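Local coordinates for protein glycoside hydrolase family 31 (Trueperella pyogenes, PDB 5I0G) that probably breaks down cycloalternan, acting on the alpha-glucosidic bonds of this cyclic glucan, at residues D462-D467 with G501-S506; V328-S333 with I385-P390. The protein carries 1 engineered substitution. All coordinates share one frame; numbering follows the deposited sequence.

Interaction 1: residues D462-D467 with G501-S506. With GLC (alpha-D-glucopyranose), chain B.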
ATOM      1  N   ASP A 462      19.521  12.117  -3.181  1.00 24.86           N
ATOM      2  CA  ASP A 462      19.567  11.611  -1.817  1.00 23.91           C
ATOM      3  C   ASP A 462      18.615  10.470  -1.520  1.00 23.16           C
ATOM      4  O   ASP A 462      18.675   9.920  -0.433  1.00 23.73           O
ATOM      5  CB  ASP A 462      19.264  12.771  -0.888  1.00 23.64           C
ATOM      6  CG  ASP A 462      20.205  13.917  -1.115  1.00 23.57           C
ATOM      7  OD1 ASP A 462      21.391  13.758  -0.790  1.00 22.98           O
ATOM      8  OD2 ASP A 462      19.768  14.953  -1.662  1.00 23.59           O
ATOM      9  N   GLY A 463      17.736  10.124  -2.457  1.00 22.25           N
ATOM     10  CA  GLY A 463      16.750   9.065  -2.211  1.00 21.74           C
ATOM     11  C   GLY A 463      15.732   9.006  -3.317  1.00 21.10           C
ATOM     12  O   GLY A 463      15.786   9.795  -4.259  1.00 20.61           O
ATOM     13  N   PHE A 464      14.799   8.076  -3.193  1.00 21.09           N
ATOM     14  CA  PHE A 464      13.852   7.761  -4.257  1.00 21.10           C
ATOM     15  C   PHE A 464      12.466   7.587  -3.652  1.00 21.45           C
ATOM     16  O   PHE A 464      12.337   6.976  -2.594  1.00 20.78           O
ATOM     17  CB  PHE A 464      14.231   6.449  -4.932  1.00 21.62           C
ATOM     18  CG  PHE A 464      15.481   6.509  -5.774  1.00 21.98           C
ATOM     19  CD1 PHE A 464      15.444   7.028  -7.058  1.00 22.57           C
ATOM     20  CD2 PHE A 464      16.685   6.010  -5.297  1.00 22.42           C
ATOM     21  CE1 PHE A 464      16.592   7.060  -7.853  1.00 23.15           C
ATOM     22  CE2 PHE A 464      17.840   6.059  -6.070  1.00 23.08           C
ATOM     23  CZ  PHE A 464      17.791   6.571  -7.362  1.00 23.17           C
ATOM     24  N   LYS A 465      11.439   8.101  -4.335  1.00 21.84           N
ATOM     25  CA  LYS A 465      10.062   7.833  -3.977  1.00 22.33           C
ATOM     26  C   LYS A 465       9.702   6.641  -4.819  1.00 22.48           C
ATOM     27  O   LYS A 465       9.429   6.763  -6.018  1.00 22.39           O
ATOM     28  CB  LYS A 465       9.120   9.028  -4.218  1.00 22.92           C
ATOM     29  CG  LYS A 465       7.653   8.737  -3.886  1.00 23.40           C
ATOM     30  CD  LYS A 465       6.791   9.995  -3.806  1.00 24.04           C
ATOM     31  CE  LYS A 465       5.321   9.638  -3.629  1.00 24.42           C
ATOM     32  NZ  LYS A 465       4.386  10.789  -3.778  1.00 25.21           N
ATOM     33  N   THR A 466       9.780   5.481  -4.174  1.00 22.33           N
ATOM     34  CA  THR A 466       9.617   4.193  -4.814  1.00 22.85           C
ATOM     35  C   THR A 466       8.137   3.864  -4.810  1.00 23.02           C
ATOM     36  O   THR A 466       7.659   3.139  -3.951  1.00 24.00           O
ATOM     37  CB  THR A 466      10.429   3.105  -4.073  1.00 22.70           C
ATOM     38  OG1 THR A 466      10.409   3.365  -2.660  1.00 21.99           O
ATOM     39  CG2 THR A 466      11.857   3.108  -4.571  1.00 22.72           C
ATOM     40  N   ASP A 467       7.433   4.421  -5.785  1.00 23.52           N
ATOM     41  CA  ASP A 467       5.970   4.375  -5.867  1.00 24.32           C
ATOM     42  C   ASP A 467       5.525   3.053  -6.467  1.00 24.00           C
ATOM     43  O   ASP A 467       6.341   2.333  -7.039  1.00 24.36           O
ATOM     44  CB  ASP A 467       5.461   5.537  -6.745  1.00 24.86           C
ATOM     45  CG  ASP A 467       4.067   6.006  -6.366  1.00 25.75           C
ATOM     46  OD1 ASP A 467       3.238   5.198  -5.854  1.00 25.23           O
ATOM     47  OD2 ASP A 467       3.809   7.209  -6.579  1.00 27.58           O
ATOM     48  N   GLY A 501      17.132   0.738  -1.754  1.00 21.83           N
ATOM     49  CA  GLY A 501      17.966   0.915  -0.558  1.00 22.38           C
ATOM     50  C   GLY A 501      19.398   0.442  -0.763  1.00 23.45           C
ATOM     51  O   GLY A 501      20.348   1.147  -0.394  1.00 23.70           O
ATOM     52  N   ASP A 502      19.550  -0.742  -1.359  1.00 24.25           N
ATOM     53  CA  ASP A 502      20.869  -1.300  -1.665  1.00 25.52           C
ATOM     54  C   ASP A 502      21.669  -0.388  -2.613  1.00 25.29           C
ATOM     55  O   ASP A 502      22.861  -0.149  -2.393  1.00 24.56           O
ATOM     56  CB  ASP A 502      20.760  -2.727  -2.225  1.00 26.72           C
ATOM     57  CG  ASP A 502      20.332  -3.770  -1.155  1.00 28.65           C
ATOM     58  OD1 ASP A 502      20.166  -3.397   0.024  1.00 29.30           O
ATOM     59  OD2 ASP A 502      20.182  -4.981  -1.483  1.00 30.70           O
ATOM     60  N   LEU A 503      20.998   0.173  -3.622  1.00 24.73           N
ATOM     61  CA  LEU A 503      21.649   1.108  -4.538  1.00 24.45           C
ATOM     62  C   LEU A 503      22.210   2.299  -3.775  1.00 24.74           C
ATOM     63  O   LEU A 503      23.385   2.628  -3.892  1.00 24.29           O
ATOM     64  CB  LEU A 503      20.660   1.583  -5.608  1.00 24.01           C
ATOM     65  CG  LEU A 503      21.188   2.692  -6.520  1.00 23.86           C
ATOM     66  CD1 LEU A 503      22.409   2.187  -7.273  1.00 24.24           C
ATOM     67  CD2 LEU A 503      20.118   3.188  -7.475  1.00 23.62           C
ATOM     68  N   LEU A 504      21.347   2.931  -2.981  1.00 25.08           N
ATOM     69  CA  LEU A 504      21.715   4.133  -2.239  1.00 25.56           C
ATOM     70  C   LEU A 504      22.896   3.842  -1.306  1.00 26.58           C
ATOM     71  O   LEU A 504      23.892   4.577  -1.285  1.00 25.73           O
ATOM     72  CB  LEU A 504      20.509   4.648  -1.431  1.00 25.59           C
ATOM     73  CG  LEU A 504      19.435   5.342  -2.272  1.00 25.65           C
ATOM     74  CD1 LEU A 504      18.095   5.407  -1.550  1.00 25.41           C
ATOM     75  CD2 LEU A 504      19.900   6.729  -2.698  1.00 25.90           C
ATOM     76  N   ARG A 505      22.786   2.732  -0.582  1.00 27.14           N
ATOM     77  CA  ARG A 505      23.837   2.297   0.328  1.00 29.07           C
ATOM     78  C   ARG A 505      25.179   1.988  -0.372  1.00 28.27           C
ATOM     79  O   ARG A 505      26.241   2.319   0.153  1.00 28.23           O
ATOM     80  CB  ARG A 505      23.364   1.106   1.179  1.00 30.81           C
ATOM     81  CG  ARG A 505      23.963   1.142   2.564  1.00 33.61           C
ATOM     82  CD  ARG A 505      23.544  -0.031   3.433  1.00 35.37           C
ATOM     83  NE  ARG A 505      22.097  -0.088   3.599  1.00 36.45           N
ATOM     84  CZ  ARG A 505      21.284  -0.953   2.994  1.00 39.52           C
ATOM     85  NH1 ARG A 505      21.732  -1.878   2.140  1.00 40.45           N
ATOM     86  NH2 ARG A 505      19.981  -0.889   3.239  1.00 41.95           N
ATOM     87  N   SER A 506      25.137   1.381  -1.552  1.00 27.31           N
ATOM     88  CA  SER A 506      26.372   1.100  -2.289  1.00 27.67           C
ATOM     89  C   SER A 506      26.995   2.377  -2.892  1.00 28.40           C
ATOM     90  O   SER A 506      28.148   2.351  -3.276  1.00 29.20           O
ATOM     91  CB  SER A 506      26.133   0.048  -3.376  1.00 27.28           C
ATOM     92  OG  SER A 506      25.323   0.566  -4.402  1.00 26.65           O
TER
HETATM   93  C1  GLC B   2       0.417   7.819  -7.813  1.00 27.93           C
HETATM   94  C2  GLC B   2       0.745   8.242  -6.378  1.00 27.73           C
HETATM   95  C3  GLC B   2       0.891   9.753  -6.287  1.00 27.60           C
HETATM   96  C4  GLC B   2       1.830  10.316  -7.347  1.00 28.25           C
HETATM   97  C5  GLC B   2       1.445   9.794  -8.721  1.00 29.28           C
HETATM   98  C6  GLC B   2       2.458  10.204  -9.773  1.00 29.67           C
HETATM   99  O2  GLC B   2      -0.282   7.821  -5.461  1.00 28.20           O
HETATM  100  O3  GLC B   2       1.377  10.150  -5.000  1.00 27.62           O
HETATM  101  O4  GLC B   2       1.721  11.740  -7.348  1.00 27.42           O
HETATM  102  O5  GLC B   2       1.368   8.363  -8.721  1.00 28.78           O
HETATM  103  O6  GLC B   2       1.821  10.011 -11.031  1.00 30.04           O
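Apolar packing carries the contact between F464 and the pair L503 and L504. L504 makes the broader approach: its CD1 lies 4.0 Å from F464 CD2 and its CD2 4.0 Å from F464 CE2, both methyls reaching the ring obliquely. Both also reach G463 CA, at 4.0 Å. L503 has CG anti to its backbone N (chi1 173°), which brings its CD2 to 3.9 Å from F464 CE2, and the two side chains meet at about a right angle. Y500 packs edge-to-face with the same ring, and V456 of helix 453-457 also touches F464 and L504.

The segment axes approach to 9.2 Å and run nearly antiparallel, at 175°. With the next parallel strand at 513-515, this is a beta-alpha-beta crossover of the TIM barrel, the fold of the family 31 catalytic domain.

Polar contacts lie outside this apolar layer. On the helix, R505 NH1 forms a salt bridge to D502 OD1 (3.0 Å), and S506 OG donates to L503 O. On the strand's other face, away from the helix, K465 NZ makes a salt bridge to E330 and, more weakly, a hydrogen bond to O3 of the glucose (chain B), 3.3 Å. Just past the strand's end, D467 OD2 closely approaches glucose C2 (3.2 Å); OD1 is salt-bridged to R516, OD2 hydrogen-bonded to W387 NE1.

Interaction 2: residues V328-S333 with I385-P390; sequences VIEAWS and ILWQIP. With GLC (alpha-D-glucopyranose), chain B; GLC (alpha-D-glucopyranose), chain C.
W332 lies across L386 with its indole face: L386 CB sits 4.0 Å from the centroid of the five-membered ring, a CH-pi contact. S333 CB covers the opposite face. CG of W332 lies between its backbone N and carbonyl carbon (chi1 67°), which turns NE1 toward segment 385-390. NE1 donates to W387 O at 3.1 Å, nearly straight (168°) and on a lone pair in the carbonyl plane. Q388 NE2 is a second donor to that oxygen, so two N-H groups grip it; Q388 OE1 goes to Y500.

E330 and W387 are turned differently. Their carboxylate and ring planes stand 63° apart, with E330 OE2 3.4 Å from W387 CD1. E330 OE1 accepts a hydrogen bond from O4 of the glucose (chain B) at 2.6 Å, and W387 NE1 donates to D467. One face of the W387 ring meets C6 of the glucose (chain C).

The backbones pair in parallel through hydrogen bonds from I329 N to I385 O (2.8 Å) and from W387 N to I329 O (3.2 Å). Neighbouring parallel strands that carry functional side chains at their C-terminal ends are characteristic of a TIM barrel, and here they form part of the sugar pocket of the family 31 domain.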
ATOM      1  N   VAL A 328      10.635  16.523  -3.054  1.00 21.25           N
ATOM      2  CA  VAL A 328      10.357  15.359  -3.891  1.00 21.59           C
ATOM      3  C   VAL A 328      10.046  15.932  -5.259  1.00 22.05           C
ATOM      4  O   VAL A 328       9.248  16.863  -5.375  1.00 22.28           O
ATOM      5  CB  VAL A 328       9.182  14.504  -3.376  1.00 21.78           C
ATOM      6  CG1 VAL A 328       8.932  13.296  -4.286  1.00 21.83           C
ATOM      7  CG2 VAL A 328       9.426  14.045  -1.938  1.00 21.84           C
ATOM      8  N   ILE A 329      10.719  15.408  -6.284  1.00 22.23           N
ATOM      9  CA  ILE A 329      10.402  15.728  -7.683  1.00 22.21           C
ATOM     10  C   ILE A 329       9.861  14.466  -8.367  1.00 21.86           C
ATOM     11  O   ILE A 329      10.596  13.480  -8.532  1.00 21.40           O
ATOM     12  CB  ILE A 329      11.633  16.243  -8.454  1.00 22.42           C
ATOM     13  CG1 ILE A 329      12.358  17.335  -7.652  1.00 22.37           C
ATOM     14  CG2 ILE A 329      11.211  16.767  -9.825  1.00 23.03           C
ATOM     15  CD1 ILE A 329      13.593  17.896  -8.331  1.00 22.78           C
ATOM     16  N   GLU A 330       8.595  14.524  -8.787  1.00 21.98           N
ATOM     17  CA  GLU A 330       7.924  13.412  -9.471  1.00 21.97           C
ATOM     18  C   GLU A 330       7.995  13.496 -10.975  1.00 22.32           C
ATOM     19  O   GLU A 330       8.384  12.516 -11.636  1.00 22.27           O
ATOM     20  CB  GLU A 330       6.470  13.334  -9.045  1.00 22.34           C
ATOM     21  CG  GLU A 330       6.295  12.988  -7.582  1.00 22.18           C
ATOM     22  CD  GLU A 330       4.902  12.517  -7.269  1.00 22.77           C
ATOM     23  OE1 GLU A 330       3.955  12.919  -7.991  1.00 23.40           O
ATOM     24  OE2 GLU A 330       4.758  11.734  -6.309  1.00 22.79           O
ATOM     25  N   ALA A 331       7.639  14.666 -11.517  1.00 22.40           N
ATOM     26  CA  ALA A 331       7.665  14.890 -12.960  1.00 22.56           C
ATOM     27  C   ALA A 331       9.012  15.449 -13.412  1.00 22.90           C
ATOM     28  O   ALA A 331       9.117  16.608 -13.855  1.00 22.19           O
ATOM     29  CB  ALA A 331       6.518  15.797 -13.390  1.00 23.17           C
ATOM     30  N   TRP A 332      10.031  14.587 -13.314  1.00 22.88           N
ATOM     31  CA  TRP A 332      11.428  14.937 -13.620  1.00 23.26           C
ATOM     32  C   TRP A 332      11.962  14.368 -14.944  1.00 24.27           C
ATOM     33  O   TRP A 332      12.821  14.992 -15.593  1.00 24.49           O
ATOM     34  CB  TRP A 332      12.344  14.496 -12.479  1.00 22.66           C
ATOM     35  CG  TRP A 332      12.478  13.028 -12.280  1.00 22.37           C
ATOM     36  CD1 TRP A 332      11.701  12.246 -11.483  1.00 22.01           C
ATOM     37  CD2 TRP A 332      13.464  12.164 -12.853  1.00 22.43           C
ATOM     38  NE1 TRP A 332      12.128  10.949 -11.529  1.00 21.95           N
ATOM     39  CE2 TRP A 332      13.207  10.863 -12.364  1.00 22.21           C
ATOM     40  CE3 TRP A 332      14.527  12.356 -13.738  1.00 23.13           C
ATOM     41  CZ2 TRP A 332      13.981   9.760 -12.713  1.00 22.58           C
ATOM     42  CZ3 TRP A 332      15.314  11.239 -14.095  1.00 23.39           C
ATOM     43  CH2 TRP A 332      15.023   9.962 -13.583  1.00 23.39           C
ATOM     44  N   SER A 333      11.448  13.199 -15.341  1.00 24.52           N
ATOM     45  CA  SER A 333      12.010  12.420 -16.441  1.00 24.99           C
ATOM     46  C   SER A 333      11.297  12.651 -17.770  1.00 25.31           C
ATOM     47  O   SER A 333      10.341  13.410 -17.848  1.00 24.58           O
ATOM     48  CB  SER A 333      11.926  10.921 -16.086  1.00 24.75           C
ATOM     49  OG  SER A 333      10.594  10.420 -16.176  1.00 24.69           O
ATOM     50  N   ILE A 385      14.742  14.073  -3.756  1.00 22.41           N
ATOM     51  CA  ILE A 385      14.204  12.714  -3.941  1.00 22.20           C
ATOM     52  C   ILE A 385      13.507  12.630  -5.308  1.00 21.89           C
ATOM     53  O   ILE A 385      12.690  13.483  -5.647  1.00 21.40           O
ATOM     54  CB  ILE A 385      13.152  12.377  -2.838  1.00 22.05           C
ATOM     55  CG1 ILE A 385      13.724  12.563  -1.424  1.00 22.79           C
ATOM     56  CG2 ILE A 385      12.564  10.982  -3.031  1.00 21.90           C
ATOM     57  CD1 ILE A 385      14.693  11.501  -0.969  1.00 23.09           C
ATOM     58  N   LEU A 386      13.796  11.578  -6.071  1.00 22.11           N
ATOM     59  CA  LEU A 386      13.178  11.387  -7.371  1.00 21.99           C
ATOM     60  C   LEU A 386      12.235  10.198  -7.362  1.00 21.77           C
ATOM     61  O   LEU A 386      12.501   9.156  -6.762  1.00 20.95           O
ATOM     62  CB  LEU A 386      14.238  11.211  -8.460  1.00 22.65           C
ATOM     63  CG  LEU A 386      15.267  12.340  -8.658  1.00 22.85           C
ATOM     64  CD1 LEU A 386      16.208  11.976  -9.795  1.00 23.21           C
ATOM     65  CD2 LEU A 386      14.603  13.677  -8.932  1.00 22.86           C
ATOM     66  N   TRP A 387      11.137  10.368  -8.083  1.00 21.96           N
ATOM     67  CA  TRP A 387      10.090   9.369  -8.205  1.00 21.79           C
ATOM     68  C   TRP A 387      10.480   8.228  -9.126  1.00 21.45           C
ATOM     69  O   TRP A 387      11.251   8.401 -10.080  1.00 21.32           O
ATOM     70  CB  TRP A 387       8.848  10.068  -8.731  1.00 22.38           C
ATOM     71  CG  TRP A 387       7.573   9.317  -8.729  1.00 22.69           C
ATOM     72  CD1 TRP A 387       6.642   9.323  -7.756  1.00 22.60           C
ATOM     73  CD2 TRP A 387       7.034   8.541  -9.804  1.00 23.08           C
ATOM     74  NE1 TRP A 387       5.563   8.565  -8.131  1.00 23.15           N
ATOM     75  CE2 TRP A 387       5.781   8.071  -9.386  1.00 23.03           C
ATOM     76  CE3 TRP A 387       7.508   8.176 -11.066  1.00 23.65           C
ATOM     77  CZ2 TRP A 387       4.976   7.265 -10.181  1.00 23.65           C
ATOM     78  CZ3 TRP A 387       6.712   7.372 -11.868  1.00 24.51           C
ATOM     79  CH2 TRP A 387       5.454   6.916 -11.415  1.00 24.35           C
ATOM     80  N   GLN A 388       9.946   7.055  -8.819  1.00 20.79           N
ATOM     81  CA  GLN A 388      10.225   5.819  -9.558  1.00 21.04           C
ATOM     82  C   GLN A 388       9.005   4.914  -9.520  1.00 21.20           C
ATOM     83  O   GLN A 388       8.138   5.036  -8.621  1.00 20.12           O
ATOM     84  CB  GLN A 388      11.393   5.031  -8.938  1.00 21.05           C
ATOM     85  CG  GLN A 388      12.763   5.651  -9.098  1.00 21.49           C
ATOM     86  CD  GLN A 388      13.320   5.518 -10.502  1.00 21.94           C
ATOM     87  OE1 GLN A 388      13.921   4.507 -10.846  1.00 22.54           O
ATOM     88  NE2 GLN A 388      13.135   6.543 -11.308  1.00 22.71           N
ATOM     89  N   ILE A 389       8.991   3.977 -10.468  1.00 21.46           N
ATOM     90  CA  ILE A 389       7.952   2.952 -10.579  1.00 21.70           C
ATOM     91  C   ILE A 389       8.677   1.641 -10.960  1.00 21.75           C
ATOM     92  O   ILE A 389       9.645   1.692 -11.752  1.00 21.81           O
ATOM     93  CB  ILE A 389       6.900   3.395 -11.637  1.00 22.21           C
ATOM     94  CG1 ILE A 389       5.689   2.463 -11.700  1.00 23.26           C
ATOM     95  CG2 ILE A 389       7.489   3.470 -13.038  1.00 22.62           C
ATOM     96  CD1 ILE A 389       4.585   2.848 -10.760  1.00 23.67           C
ATOM     97  N   PRO A 390       8.231   0.466 -10.433  1.00 21.12           N
ATOM     98  CA  PRO A 390       8.900  -0.790 -10.827  1.00 21.56           C
ATOM     99  C   PRO A 390       8.191  -1.441 -12.027  1.00 22.19           C
ATOM    100  O   PRO A 390       7.687  -2.543 -11.919  1.00 22.02           O
ATOM    101  CB  PRO A 390       8.763  -1.653  -9.559  1.00 21.18           C
ATOM    102  CG  PRO A 390       7.441  -1.237  -8.997  1.00 21.10           C
ATOM    103  CD  PRO A 390       7.155   0.181  -9.468  1.00 20.98           C
TER
HETATM  104  C1  GLC B   2       0.417   7.819  -7.813  1.00 27.93           C
HETATM  105  C2  GLC B   2       0.745   8.242  -6.378  1.00 27.73           C
HETATM  106  C3  GLC B   2       0.891   9.753  -6.287  1.00 27.60           C
HETATM  107  C4  GLC B   2       1.830  10.316  -7.347  1.00 28.25           C
HETATM  108  C5  GLC B   2       1.445   9.794  -8.721  1.00 29.28           C
HETATM  109  C6  GLC B   2       2.458  10.204  -9.773  1.00 29.67           C
HETATM  110  O2  GLC B   2      -0.282   7.821  -5.461  1.00 28.20           O
HETATM  111  O3  GLC B   2       1.377  10.150  -5.000  1.00 27.62           O
HETATM  112  O4  GLC B   2       1.721  11.740  -7.348  1.00 27.42           O
HETATM  113  O5  GLC B   2       1.368   8.363  -8.721  1.00 28.78           O
HETATM  114  O6  GLC B   2       1.821  10.011 -11.031  1.00 30.04           O
HETATM  115  C1  GLC C   3       1.920  11.169 -11.885  1.00 31.30           C
HETATM  116  C2  GLC C   3       1.134  10.880 -13.145  1.00 31.79           C
HETATM  117  C3  GLC C   3       1.813   9.784 -13.951  1.00 32.05           C
HETATM  118  C4  GLC C   3       3.259  10.155 -14.246  1.00 30.93           C
HETATM  119  C5  GLC C   3       3.983  10.517 -12.947  1.00 30.63           C
HETATM  120  C6  GLC C   3       5.387  11.073 -13.167  1.00 30.83           C
HETATM  121  O2  GLC C   3      -0.173  10.453 -12.767  1.00 32.84           O
HETATM  122  O3  GLC C   3       1.078   9.609 -15.169  1.00 33.21           O
HETATM  123  O4  GLC C   3       3.881   9.046 -14.909  1.00 30.47           O
HETATM  124  O5  GLC C   3       3.259  11.521 -12.233  1.00 31.49           O
HETATM  125  O6  GLC C   3       5.307  12.406 -13.689  1.00 29.38           O

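How the interactions relate
Following the chain, interaction 2 comes first: strand 326-329 runs out to E330-S333, and some fifty residues, including helix 370-379, pass before strand 383-388 returns beside it. Interaction 1 opens only after that loop has closed; its own 33 intervening residues include the first part of helix 485-506, which packs back on strand 463-466. The two loops are therefore in series, neither nested nor crossing. They join where strands 383-388 and 463-466 neighbour each other in the barrel sheet. There D467 O packs against P390 CD (3.3 Å), while K465 NZ reaches beyond strand 383-388 to a salt bridge with E330 OE2 (2.7 Å), at the end of strand 326-329. Both interactions touch the glucose of chain B.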